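Local coordinates for protein topoisomerase IV subunit A (Escherichia coli, PDB 1ZVT) that is the DNA-cleaving subunit of a type IIA topoisomerase that decatenates DNA, its C-terminal beta-pinwheel domain probably binding DNA and contributing to substrate specificity, at residues 96-109 with 126-140. Sequence-based numbering, arbitrary orientation.
Sequences QKLLMASDAGYGFV and ITLPENAHVMPPVVI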
loop_
_atom_site.group_PDB
_atom_site.type_symbol
_atom_site.label_atom_id
_atom_site.label_comp_id
_atom_site.label_asym_id
_atom_site.label_seq_id
_atom_site.Cartn_x
_atom_site.Cartn_y
_atom_site.Cartn_z
ATOM N N GLN A 96 -2.316 -9.157 11.765
ATOM C CA GLN A 96 -1.677 -9.295 10.442
ATOM C C GLN A 96 -0.551 -8.276 10.284
ATOM O O GLN A 96 -0.770 -7.077 10.423
ATOM C CB GLN A 96 -2.706 -9.083 9.297
ATOM C CG GLN A 96 -2.105 -9.144 7.898
ATOM C CD GLN A 96 -1.537 -10.505 7.586
ATOM O OE1 GLN A 96 -2.241 -11.515 7.673
ATOM N NE2 GLN A 96 -0.247 -10.549 7.252
ATOM N N LYS A 97 0.644 -8.747 9.970
ATOM C CA LYS A 97 1.750 -7.817 9.707
ATOM C C LYS A 97 1.639 -7.116 8.365
ATOM O O LYS A 97 1.239 -7.728 7.364
ATOM C CB LYS A 97 3.093 -8.546 9.799
ATOM C CG LYS A 97 3.418 -9.071 11.209
ATOM C CD LYS A 97 4.079 -7.994 12.061
ATOM C CE LYS A 97 4.270 -8.427 13.513
ATOM N NZ LYS A 97 5.362 -9.445 13.680
ATOM N N LEU A 98 2.026 -5.835 8.352
ATOM C CA LEU A 98 1.943 -4.987 7.160
ATOM C C LEU A 98 3.221 -4.209 7.037
ATOM O O LEU A 98 3.875 -3.915 8.048
ATOM C CB LEU A 98 0.813 -3.961 7.316
ATOM C CG LEU A 98 -0.571 -4.455 7.708
ATOM C CD1 LEU A 98 -1.480 -3.273 7.998
ATOM C CD2 LEU A 98 -1.119 -5.277 6.541
ATOM N N LEU A 99 3.578 -3.863 5.808
ATOM C CA LEU A 99 4.697 -2.949 5.581
ATOM C C LEU A 99 4.144 -1.576 5.202
ATOM O O LEU A 99 3.461 -1.448 4.178
ATOM C CB LEU A 99 5.596 -3.492 4.458
ATOM C CG LEU A 99 6.687 -2.596 3.872
ATOM C CD1 LEU A 99 7.687 -2.215 4.969
ATOM C CD2 LEU A 99 7.404 -3.307 2.720
ATOM N N MET A 100 4.497 -0.557 5.989
ATOM C CA MET A 100 4.114 0.836 5.726
ATOM C C MET A 100 5.352 1.603 5.312
ATOM O O MET A 100 6.425 1.398 5.883
ATOM C CB MET A 100 3.546 1.494 6.991
ATOM C CG MET A 100 2.241 0.900 7.501
ATOM S SD MET A 100 0.880 0.949 6.293
ATOM C CE MET A 100 0.862 2.633 5.758
ATOM N N ALA A 101 5.222 2.487 4.321
ATOM C CA ALA A 101 6.390 3.210 3.830
ATOM C C ALA A 101 6.007 4.471 3.090
ATOM O O ALA A 101 4.855 4.627 2.627
ATOM C CB ALA A 101 7.241 2.298 2.924
ATOM N N SER A 102 6.976 5.376 2.986
ATOM C CA SER A 102 6.822 6.565 2.146
ATOM C C SER A 102 7.796 6.511 0.969
ATOM O O SER A 102 8.818 5.795 0.991
ATOM C CB SER A 102 7.092 7.827 2.971
ATOM O OG SER A 102 8.476 7.906 3.284
ATOM N N ASP A 103 7.528 7.311 -0.055
ATOM C CA ASP A 103 8.407 7.295 -1.222
ATOM C C ASP A 103 9.716 8.056 -0.981
ATOM O O ASP A 103 10.571 8.098 -1.848
ATOM C CB ASP A 103 7.691 7.796 -2.494
ATOM C CG ASP A 103 7.378 9.263 -2.470
ATOM O OD1 ASP A 103 7.609 9.959 -1.454
ATOM O OD2 ASP A 103 6.840 9.734 -3.498
ATOM N N ALA A 104 9.891 8.595 0.220
ATOM C CA ALA A 104 11.216 9.087 0.616
ATOM C C ALA A 104 12.158 7.928 0.998
ATOM O O ALA A 104 13.346 8.152 1.238
ATOM C CB ALA A 104 11.057 10.079 1.799
ATOM N N GLY A 105 11.625 6.711 1.092
ATOM C CA GLY A 105 12.433 5.516 1.363
ATOM C C GLY A 105 12.532 5.142 2.833
ATOM O O GLY A 105 13.487 4.449 3.241
ATOM N N TYR A 106 11.564 5.611 3.623
ATOM C CA TYR A 106 11.460 5.262 5.041
ATOM C C TYR A 106 10.206 4.443 5.291
ATOM O O TYR A 106 9.212 4.620 4.618
ATOM C CB TYR A 106 11.404 6.545 5.884
ATOM C CG TYR A 106 12.723 7.289 5.893
ATOM C CD1 TYR A 106 13.065 8.164 4.860
ATOM C CD2 TYR A 106 13.617 7.100 6.928
ATOM C CE1 TYR A 106 14.302 8.851 4.866
ATOM C CE2 TYR A 106 14.845 7.762 6.951
ATOM C CZ TYR A 106 15.180 8.622 5.913
ATOM O OH TYR A 106 16.383 9.280 5.952
ATOM N N GLY A 107 10.246 3.545 6.268
ATOM C CA GLY A 107 9.041 2.823 6.637
ATOM C C GLY A 107 9.192 1.899 7.817
ATOM O O GLY A 107 10.198 1.938 8.548
ATOM N N PHE A 108 8.184 1.071 8.032
ATOM C CA PHE A 108 8.206 0.200 9.204
ATOM C C PHE A 108 7.270 -0.955 9.042
ATOM O O PHE A 108 6.353 -0.926 8.227
ATOM C CB PHE A 108 7.892 1.003 10.494
ATOM C CG PHE A 108 6.575 1.766 10.466
ATOM C CD1 PHE A 108 5.404 1.159 10.906
ATOM C CD2 PHE A 108 6.517 3.099 10.032
ATOM C CE1 PHE A 108 4.164 1.858 10.887
ATOM C CE2 PHE A 108 5.303 3.794 10.017
ATOM C CZ PHE A 108 4.121 3.164 10.435
ATOM N N VAL A 109 7.495 -1.990 9.837
ATOM C CA VAL A 109 6.530 -3.080 9.901
ATOM C C VAL A 109 5.574 -2.761 11.047
ATOM O O VAL A 109 6.001 -2.256 12.090
ATOM C CB VAL A 109 7.235 -4.431 10.152
ATOM C CG1 VAL A 109 6.218 -5.530 10.337
ATOM C CG2 VAL A 109 8.152 -4.778 8.957
ATOM N N ILE A 126 1.801 7.272 9.324
ATOM C CA ILE A 126 3.141 7.445 8.753
ATOM C C ILE A 126 3.414 8.916 8.461
ATOM O O ILE A 126 2.589 9.627 7.864
ATOM C CB ILE A 126 3.412 6.517 7.541
ATOM C CG1 ILE A 126 4.829 6.744 6.986
ATOM C CG2 ILE A 126 2.338 6.674 6.466
ATOM C CD1 ILE A 126 5.344 5.553 6.227
ATOM N N THR A 127 4.548 9.386 8.958
ATOM C CA THR A 127 4.926 10.761 8.778
ATOM C C THR A 127 5.652 10.908 7.443
ATOM O O THR A 127 6.636 10.215 7.186
ATOM C CB THR A 127 5.821 11.208 9.931
ATOM O OG1 THR A 127 5.130 10.934 11.149
ATOM C CG2 THR A 127 6.135 12.686 9.837
ATOM N N LEU A 128 5.150 11.806 6.602
ATOM C CA LEU A 128 5.743 12.022 5.288
ATOM C C LEU A 128 6.681 13.213 5.301
ATOM O O LEU A 128 6.279 14.328 5.706
ATOM C CB LEU A 128 4.666 12.292 4.254
ATOM C CG LEU A 128 3.609 11.203 4.082
ATOM C CD1 LEU A 128 2.577 11.678 3.085
ATOM C CD2 LEU A 128 4.271 9.904 3.611
ATOM N N PRO A 129 7.923 12.997 4.842
ATOM C CA PRO A 129 8.838 14.116 4.530
ATOM C C PRO A 129 8.273 15.069 3.499
ATOM O O PRO A 129 7.271 14.770 2.875
ATOM C CB PRO A 129 10.082 13.402 3.981
ATOM C CG PRO A 129 10.066 12.080 4.704
ATOM C CD PRO A 129 8.586 11.688 4.678
ATOM N N GLU A 130 8.922 16.225 3.337
ATOM C CA GLU A 130 8.450 17.254 2.436
ATOM C C GLU A 130 8.191 16.702 1.034
ATOM O O GLU A 130 9.084 16.113 0.416
ATOM C CB GLU A 130 9.476 18.390 2.366
ATOM C CG GLU A 130 8.944 19.619 1.668
ATOM C CD GLU A 130 10.006 20.685 1.474
ATOM O OE1 GLU A 130 11.211 20.400 1.693
ATOM O OE2 GLU A 130 9.628 21.813 1.094
ATOM N N ASN A 131 6.955 16.872 0.560
ATOM C CA ASN A 131 6.550 16.439 -0.785
ATOM C C ASN A 131 6.555 14.933 -1.002
ATOM O O ASN A 131 6.501 14.452 -2.144
ATOM C CB ASN A 131 7.407 17.145 -1.842
ATOM C CG ASN A 131 7.277 18.654 -1.761
ATOM O OD1 ASN A 131 6.199 19.178 -1.441
ATOM N ND2 ASN A 131 8.383 19.371 -1.999
ATOM N N ALA A 132 6.600 14.178 0.085
ATOM C CA ALA A 132 6.590 12.720 -0.046
ATOM C C ALA A 132 5.164 12.199 -0.126
ATOM O O ALA A 132 4.209 12.915 0.230
ATOM C CB ALA A 132 7.315 12.078 1.114
ATOM N N HIS A 133 5.049 10.946 -0.565
ATOM C CA HIS A 133 3.757 10.268 -0.705
ATOM C C HIS A 133 3.808 8.925 -0.030
ATOM O O HIS A 133 4.890 8.349 0.164
ATOM C CB HIS A 133 3.435 10.067 -2.187
ATOM C CG HIS A 133 3.518 11.331 -2.981
ATOM N ND1 HIS A 133 4.692 11.768 -3.555
ATOM C CD2 HIS A 133 2.594 12.286 -3.236
ATOM C CE1 HIS A 133 4.483 12.932 -4.150
ATOM N NE2 HIS A 133 3.214 13.261 -3.983
ATOM N N VAL A 134 2.630 8.409 0.292
ATOM C CA VAL A 134 2.507 7.094 0.927
ATOM C C VAL A 134 2.682 5.994 -0.133
ATOM O O VAL A 134 2.095 6.097 -1.230
ATOM C CB VAL A 134 1.103 6.912 1.579
ATOM C CG1 VAL A 134 1.008 5.533 2.247
ATOM C CG2 VAL A 134 0.796 8.013 2.604
ATOM N N MET A 135 3.436 4.930 0.180
ATOM C CA MET A 135 3.516 3.779 -0.707
ATOM C C MET A 135 2.273 2.907 -0.498
ATOM O O MET A 135 1.663 2.908 0.564
ATOM C CB MET A 135 4.742 2.910 -0.411
ATOM C CG MET A 135 6.073 3.605 -0.575
ATOM S SD MET A 135 6.367 4.285 -2.215
ATOM C CE MET A 135 6.492 2.800 -3.236
ATOM N N PRO A 136 1.908 2.110 -1.508
ATOM C CA PRO A 136 0.818 1.168 -1.240
ATOM C C PRO A 136 1.193 0.195 -0.101
ATOM O O PRO A 136 2.243 -0.436 -0.205
ATOM C CB PRO A 136 0.728 0.380 -2.554
ATOM C CG PRO A 136 1.253 1.331 -3.603
ATOM C CD PRO A 136 2.413 2.024 -2.886
ATOM N N PRO A 137 0.389 0.099 0.983
ATOM C CA PRO A 137 0.714 -0.858 2.082
ATOM C C PRO A 137 0.828 -2.256 1.549
ATOM O O PRO A 137 0.090 -2.619 0.628
ATOM C CB PRO A 137 -0.508 -0.757 3.029
ATOM C CG PRO A 137 -1.005 0.656 2.776
ATOM C CD PRO A 137 -0.827 0.866 1.285
ATOM N N VAL A 138 1.739 -3.048 2.107
ATOM C CA VAL A 138 1.932 -4.407 1.649
ATOM C C VAL A 138 1.650 -5.342 2.798
ATOM O O VAL A 138 2.236 -5.204 3.875
ATOM C CB VAL A 138 3.346 -4.660 1.139
ATOM C CG1 VAL A 138 3.471 -6.105 0.571
ATOM C CG2 VAL A 138 3.718 -3.619 0.070
ATOM N N VAL A 139 0.739 -6.286 2.565
ATOM C CA VAL A 139 0.449 -7.322 3.556
ATOM C C VAL A 139 1.611 -8.310 3.548
ATOM O O VAL A 139 2.005 -8.842 2.488
ATOM C CB VAL A 139 -0.892 -8.037 3.257
ATOM C CG1 VAL A 139 -1.099 -9.241 4.164
ATOM C CG2 VAL A 139 -2.057 -7.083 3.366
ATOM N N ILE A 140 2.185 -8.548 4.724
ATOM C CA ILE A 140 3.335 -9.443 4.812
ATOM C C ILE A 140 2.827 -10.860 5.113
ATOM O O ILE A 140 2.340 -11.123 6.218
ATOM C CB ILE A 140 4.327 -8.983 5.894
ATOM C CG1 ILE A 140 4.957 -7.629 5.532
ATOM C CG2 ILE A 140 5.401 -10.078 6.115
ATOM C CD1 ILE A 140 5.639 -6.935 6.729
HETATM O O HOH W 1 4.239 0.090 1.821
HETATM O O HOH W 2 2.681 2.115 2.971
HETATM O O HOH W 3 8.185 8.210 6.037
#
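Asp-103 and His-133 carry the polar end of this contact. The aspartate takes two hydrogen bonds from the histidine. His-133 N gives to Asp-103 OD1 (2.9 Å) from above the carboxylate plane. His-133 ND1 gives to Asp-103 OD2 (3.0 Å) on the syn side, almost within the plane of the ring, while ring and carboxylate stand nearly perpendicular, 89° apart. With chi1 at 69°, CG sits between backbone N and carbonyl carbon, which puts the carboxylate where it meets both donors; His-133 O receives Asp-103 N. With an alanine here, both His-133 donors would probably lose these acceptors and the imidazole would be freer to turn.

Backbone bonds form an antiparallel pairing at Leu-98 and Leu-99, then, after the register shifts by one, a single bridge of Ser-102 with Val-134. Leu-99 and Val-138 exchange N-H...O bonds, and Ile-140 N reaches Lys-97 O; farther along, Met-135 N gives to Ala-101 O. Pro-136 and Pro-137 have no N-H to give. Between the paired regions two waters bridge the backbones: one donates to Leu-99 O and Pro-136 O, the other accepts from Ala-101 N and donates to Met-135 O.

Among apolar groups, long, branched Ile-126 reaches Ala-101 C with CD1 (3.4 Å). Met-100 bends its flexible thioether to bring SD to Pro-137 CB (3.9 Å), and Ile-140 CD1 fills between Leu-99 CB and Val-109 CG1. Ala-104's small CB lies 3.7 Å from Pro-129 CG.

Strand 138-139 thus edges one four-stranded blade of the beta-pinwheel, zipped by backbone bonds, bridged by water and clamped at the 102-105 turn by a probably polarised His-carboxylate pair.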